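Local atomic coordinates of hypothetical protein MM_2497 (Methanosarcina mazei, PDB entry 2I5E), a protein that probably activates (2S)-2-phospholactate with GTP, as a guanylyltransferase of coenzyme F420 biosynthesis, giving lactyl-2-diphospho-5'-guanosine and diphosphate. Residues V116-G121 against N127-K132; V91-A96 against V139-S144. All blocks are in the same frame, centred on the assembly; numbering follows the deposited sequence.

Interaction 1 (V116-G121 against N127-K132); sequences VCIVPG and NALFIK
Strands 116-120 and 126-131 pair as the two arms of an antiparallel beta hairpin inside the mixed sheet, the axes of their short paired stretches 178° apart. Cys117 and Phe130 form a hydrogen-bonded pair closed in both directions: Cys117 N gives to Phe130 O at 2.7 Å, and Phe130 N returns to Cys117 O at 2.8 Å. Farther along, Val119 N reaches Ala128 O at 3.1 Å with the donor tilted 28° from the carbonyl plane, while Val119 O takes Asn127 N almost end-on at 2.7 Å. Asn127 and Ala128 thus both face Val119, which defines a classic beta bulge. On one face, Leu129 CD1 is the touching branch, 3.7 Å from both Val116 CG2 and Ile118 CB; chi1 of Leu129 (-161°) sets CG opposite the backbone N, and its side chain lies alongside Ile118. On the other face Val119 CG2 presses on Ala128 CB at 3.4 Å, tighter than usual for carbon. From within the bulge, the Asn127 amide nitrogen ND2 bonds to Ala168 O and Asp171 OD1. Helix 103-109 covers Cys117, Val119 and Phe130 through Ile109, helix 145-154 meets Ile118 and Leu129, and strand 160-162 borders 116-120.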
loop_
_atom_site.group_PDB
_atom_site.type_symbol
_atom_site.label_atom_id
_atom_site.label_comp_id
_atom_site.label_asym_id
_atom_site.label_seq_id
_atom_site.Cartn_x
_atom_site.Cartn_y
_atom_site.Cartn_z
ATOM N N VAL A 116 -5.684 8.992 -18.237
ATOM C CA VAL A 116 -4.432 8.747 -17.460
ATOM C C VAL A 116 -4.594 7.675 -16.432
ATOM O O VAL A 116 -5.706 7.442 -15.938
ATOM C CB VAL A 116 -3.615 10.038 -17.075
ATOM C CG1 VAL A 116 -4.236 11.370 -17.605
ATOM C CG2 VAL A 116 -3.044 10.073 -15.600
ATOM N N CYS A 117 -3.566 6.847 -16.235
ATOM C CA CYS A 117 -3.652 5.970 -15.063
ATOM C C CYS A 117 -2.539 6.321 -14.129
ATOM O O CYS A 117 -1.367 6.513 -14.521
ATOM C CB CYS A 117 -3.611 4.518 -15.425
ATOM S SG CYS A 117 -3.804 3.398 -14.058
ATOM N N ILE A 118 -2.930 6.449 -12.864
ATOM C CA ILE A 118 -1.983 6.754 -11.864
ATOM C C ILE A 118 -1.935 5.824 -10.642
ATOM O O ILE A 118 -2.999 5.469 -10.047
ATOM C CB ILE A 118 -2.020 8.202 -11.581
ATOM C CG1 ILE A 118 -1.350 8.522 -10.255
ATOM C CG2 ILE A 118 -3.416 8.766 -11.729
ATOM C CD1 ILE A 118 -1.265 9.929 -10.084
ATOM N N VAL A 119 -0.709 5.383 -10.363
ATOM C CA VAL A 119 -0.297 4.588 -9.213
ATOM C C VAL A 119 0.377 5.410 -8.080
ATOM O O VAL A 119 1.490 5.977 -8.277
ATOM C CB VAL A 119 0.734 3.515 -9.674
ATOM C CG1 VAL A 119 0.923 2.429 -8.612
ATOM C CG2 VAL A 119 0.229 2.931 -10.997
ATOM N N PRO A 120 -0.292 5.483 -6.901
ATOM C CA PRO A 120 0.232 6.245 -5.775
ATOM C C PRO A 120 1.415 5.521 -5.227
ATOM O O PRO A 120 1.475 4.273 -5.328
ATOM C CB PRO A 120 -0.886 6.244 -4.748
ATOM C CG PRO A 120 -1.836 5.083 -5.138
ATOM C CD PRO A 120 -1.577 4.790 -6.596
ATOM N N GLY A 121 2.379 6.268 -4.678
ATOM C CA GLY A 121 3.318 5.636 -3.819
ATOM C C GLY A 121 3.073 6.147 -2.414
ATOM O O GLY A 121 2.065 6.844 -2.147
ATOM N N ASN A 127 4.111 6.641 -8.376
ATOM C CA ASN A 127 5.047 5.550 -8.668
ATOM C C ASN A 127 5.043 5.156 -10.150
ATOM O O ASN A 127 6.051 4.690 -10.657
ATOM C CB ASN A 127 4.733 4.306 -7.775
ATOM C CG ASN A 127 5.391 4.424 -6.376
ATOM O OD1 ASN A 127 6.199 5.326 -6.129
ATOM N ND2 ASN A 127 5.061 3.527 -5.497
ATOM N N ALA A 128 3.915 5.390 -10.849
ATOM C CA ALA A 128 3.783 5.022 -12.244
ATOM C C ALA A 128 2.696 5.956 -12.763
ATOM O O ALA A 128 1.764 6.293 -12.056
ATOM C CB ALA A 128 3.314 3.485 -12.350
ATOM N N LEU A 129 2.883 6.416 -14.002
ATOM C CA LEU A 129 1.965 7.321 -14.637
ATOM C C LEU A 129 1.851 6.870 -16.108
ATOM O O LEU A 129 2.874 6.801 -16.810
ATOM C CB LEU A 129 2.540 8.733 -14.556
ATOM C CG LEU A 129 1.653 9.976 -14.737
ATOM C CD1 LEU A 129 0.295 9.876 -13.942
ATOM C CD2 LEU A 129 2.505 11.146 -14.287
ATOM N N PHE A 130 0.631 6.539 -16.529
ATOM C CA PHE A 130 0.276 6.242 -17.905
ATOM C C PHE A 130 -0.597 7.380 -18.467
ATOM O O PHE A 130 -1.694 7.638 -17.991
ATOM C CB PHE A 130 -0.373 4.822 -18.085
ATOM C CG PHE A 130 -0.603 4.435 -19.549
ATOM C CD1 PHE A 130 0.465 4.192 -20.419
ATOM C CD2 PHE A 130 -1.910 4.420 -20.084
ATOM C CE1 PHE A 130 0.256 3.899 -21.789
ATOM C CE2 PHE A 130 -2.157 4.121 -21.428
ATOM C CZ PHE A 130 -1.085 3.851 -22.272
ATOM N N ILE A 131 -0.041 8.064 -19.466
ATOM C CA ILE A 131 -0.605 9.194 -20.090
ATOM C C ILE A 131 -0.888 8.873 -21.581
ATOM O O ILE A 131 0.041 8.758 -22.338
ATOM C CB ILE A 131 0.428 10.354 -19.985
ATOM C CG1 ILE A 131 0.828 10.592 -18.472
ATOM C CG2 ILE A 131 -0.072 11.590 -20.733
ATOM C CD1 ILE A 131 2.376 10.793 -18.279
ATOM N N LYS A 132 -2.155 8.742 -21.980
ATOM C CA LYS A 132 -2.534 8.451 -23.378
ATOM C C LYS A 132 -2.278 9.654 -24.271
ATOM O O LYS A 132 -1.926 9.483 -25.406
ATOM C CB LYS A 132 -4.019 8.129 -23.465
ATOM C CG LYS A 132 -4.362 6.759 -22.994
ATOM C CD LYS A 132 -5.820 6.402 -23.189
ATOM C CE LYS A 132 -6.089 5.155 -22.355
ATOM N NZ LYS A 132 -7.543 4.987 -22.441
#

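Interaction 2 (V91-A96 against V139-S144); sequences VLIVMA and VKYYGS
Ile93 and Val139 have their CA atoms 9.8 Å apart, and Met95 and Tyr141 theirs 10.6 Å, so strand 91-94 and the irregular 139-144 segment are joined through side chains and not by sheet pairing. Ile93 carries most of the contact from the strand side. Its chi1 of -53° places CG1 opposite the carbonyl carbon and CG2 opposite the backbone N, sending the two branches in different directions, CD1 chiefly to Val139 and CG2 to Tyr141. The longer branch ends in CD1, which meets Val139 CG1 tip to tip at 3.5 Å. CG2 instead approaches the far end of Tyr141, 3.3 Å from OH and 4.0 Å from CZ, and the two side chains lie at a slant to one another. Tyr141 OH is buried here without a polar partner in the model; its near neighbours include Ile93 CG2 and CB. Selenomethionine Met95 provides the third touch: its chain, bent at chi2 and chi3, brings SE to 4.0 Å from Tyr141 CE2. The selenium sits 39° off the ring normal, so this Met-aromatic contact is oblique, and the two side chains run past each other in opposite directions. The far segment is anchored by its backbone, Tyr141 N bonding to Asn77 OD1 and Val139 O to Asn81 ND2, while the Tyr141 ring meets His149 edge-to-face. The arrangement is a hydrophobic layer between a central strand of the GT-A-like alpha/beta fold and the loop covering that sheet face, with Leu76 and Leu80 of helix 76-86 also against the ring.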
loop_
_atom_site.group_PDB
_atom_site.type_symbol
_atom_site.label_atom_id
_atom_site.label_comp_id
_atom_site.label_asym_id
_atom_site.label_seq_id
_atom_site.Cartn_x
_atom_site.Cartn_y
_atom_site.Cartn_z
ATOM N N VAL A 91 2.666 7.334 -23.133
ATOM C CA VAL A 91 3.926 7.233 -22.314
ATOM C C VAL A 91 3.576 6.654 -20.928
ATOM O O VAL A 91 2.743 7.201 -20.231
ATOM C CB VAL A 91 4.643 8.659 -22.172
ATOM C CG1 VAL A 91 5.909 8.653 -21.161
ATOM C CG2 VAL A 91 5.079 9.207 -23.543
ATOM N N LEU A 92 4.209 5.544 -20.541
ATOM C CA LEU A 92 4.250 5.045 -19.164
ATOM C C LEU A 92 5.583 5.525 -18.605
ATOM O O LEU A 92 6.649 5.224 -19.156
ATOM C CB LEU A 92 4.238 3.523 -19.179
ATOM C CG LEU A 92 4.284 2.748 -17.869
ATOM C CD1 LEU A 92 3.018 3.118 -17.033
ATOM C CD2 LEU A 92 4.359 1.219 -18.198
ATOM N N ILE A 93 5.512 6.365 -17.579
ATOM C CA ILE A 93 6.612 6.769 -16.735
ATOM C C ILE A 93 6.633 5.907 -15.483
ATOM O O ILE A 93 5.661 5.868 -14.757
ATOM C CB ILE A 93 6.474 8.250 -16.313
ATOM C CG1 ILE A 93 6.273 9.139 -17.567
ATOM C CG2 ILE A 93 7.624 8.651 -15.365
ATOM C CD1 ILE A 93 5.925 10.672 -17.170
ATOM N N VAL A 94 7.688 5.091 -15.312
ATOM C CA VAL A 94 7.712 4.219 -14.156
ATOM C C VAL A 94 8.984 4.465 -13.327
ATOM O O VAL A 94 10.047 4.435 -13.851
ATOM C CB VAL A 94 7.733 2.703 -14.563
ATOM C CG1 VAL A 94 7.311 1.812 -13.442
ATOM C CG2 VAL A 94 6.959 2.391 -15.751
HETATM N N MSE A 95 8.869 4.628 -12.012
HETATM C CA MSE A 95 10.035 4.751 -11.165
HETATM C C MSE A 95 10.874 3.504 -11.127
HETATM O O MSE A 95 10.348 2.442 -11.230
HETATM C CB MSE A 95 9.562 5.122 -9.787
HETATM C CG MSE A 95 8.695 6.491 -9.885
HETATM SE SE MSE A 95 9.050 7.679 -11.502
HETATM C CE MSE A 95 10.070 8.242 -10.276
ATOM N N ALA A 96 12.170 3.644 -10.802
ATOM C CA ALA A 96 13.122 2.503 -10.847
ATOM C C ALA A 96 13.149 1.723 -9.496
ATOM O O ALA A 96 13.991 0.876 -9.336
ATOM C CB ALA A 96 14.473 3.055 -11.136
ATOM N N VAL A 139 3.949 16.796 -16.151
ATOM C CA VAL A 139 4.221 16.131 -14.895
ATOM C C VAL A 139 4.854 17.079 -13.873
ATOM O O VAL A 139 5.601 18.009 -14.261
ATOM C CB VAL A 139 5.268 14.920 -15.004
ATOM C CG1 VAL A 139 4.787 13.790 -15.973
ATOM C CG2 VAL A 139 6.630 15.436 -15.392
ATOM N N LYS A 140 4.698 16.736 -12.583
ATOM C CA LYS A 140 5.317 17.433 -11.484
ATOM C C LYS A 140 5.512 16.457 -10.340
ATOM O O LYS A 140 4.674 16.404 -9.410
ATOM C CB LYS A 140 4.450 18.597 -11.018
ATOM C CG LYS A 140 5.254 19.585 -10.095
ATOM C CD LYS A 140 4.321 20.739 -9.726
ATOM C CE LYS A 140 4.993 21.774 -8.808
ATOM N NZ LYS A 140 5.132 21.233 -7.359
ATOM N N TYR A 141 6.608 15.684 -10.419
ATOM C CA TYR A 141 6.989 14.729 -9.374
ATOM C C TYR A 141 7.615 15.553 -8.269
ATOM O O TYR A 141 7.954 16.706 -8.490
ATOM C CB TYR A 141 8.038 13.695 -9.891
ATOM C CG TYR A 141 7.417 12.698 -10.801
ATOM C CD1 TYR A 141 7.212 12.996 -12.155
ATOM C CD2 TYR A 141 6.967 11.498 -10.307
ATOM C CE1 TYR A 141 6.546 12.138 -12.982
ATOM C CE2 TYR A 141 6.358 10.576 -11.134
ATOM C CZ TYR A 141 6.141 10.908 -12.471
ATOM O OH TYR A 141 5.491 10.045 -13.300
ATOM N N TYR A 142 7.776 14.922 -7.110
ATOM C CA TYR A 142 8.185 15.562 -5.801
ATOM C C TYR A 142 7.013 16.180 -5.094
ATOM O O TYR A 142 6.018 16.585 -5.747
ATOM C CB TYR A 142 9.328 16.611 -5.878
ATOM C CG TYR A 142 10.562 16.116 -6.531
ATOM C CD1 TYR A 142 11.213 14.977 -6.063
ATOM C CD2 TYR A 142 11.076 16.774 -7.664
ATOM C CE1 TYR A 142 12.354 14.474 -6.705
ATOM C CE2 TYR A 142 12.224 16.291 -8.308
ATOM C CZ TYR A 142 12.834 15.137 -7.838
ATOM O OH TYR A 142 13.959 14.702 -8.486
ATOM N N GLY A 143 7.145 16.311 -3.768
ATOM C CA GLY A 143 6.074 16.903 -2.982
ATOM C C GLY A 143 4.870 16.067 -3.114
ATOM O O GLY A 143 4.896 14.829 -3.174
ATOM N N SER A 144 3.761 16.746 -3.135
ATOM C CA SER A 144 2.537 16.080 -3.194
ATOM C C SER A 144 2.091 15.679 -4.613
ATOM O O SER A 144 1.056 16.061 -5.045
ATOM C CB SER A 144 1.521 16.960 -2.560
ATOM O OG SER A 144 0.369 16.194 -2.413
#

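How the interactions relate
Of the four segments, 91-96 comes first along the chain from the N terminus; helix 103-109 follows, and the chain then enters the hairpin of interaction 1, where 127-132 folds back on 116-121 after five intervening residues. Only later does 139-144 return to 91-96, so interaction 2 closes the longer loop and interaction 1 lies wholly within it. The two share a sheet: strand 126-131 has 116-120 on one side and 91-94 on the other, with probable hydrogen bonds from Ile93 N to Leu129 O (2.8 Å) and from Ile131 N to Val91 O (3.0 Å). Leu129 CD2 also packs 3.3 Å from Tyr141 OH, linking the hairpin to the loop before helix 145-154.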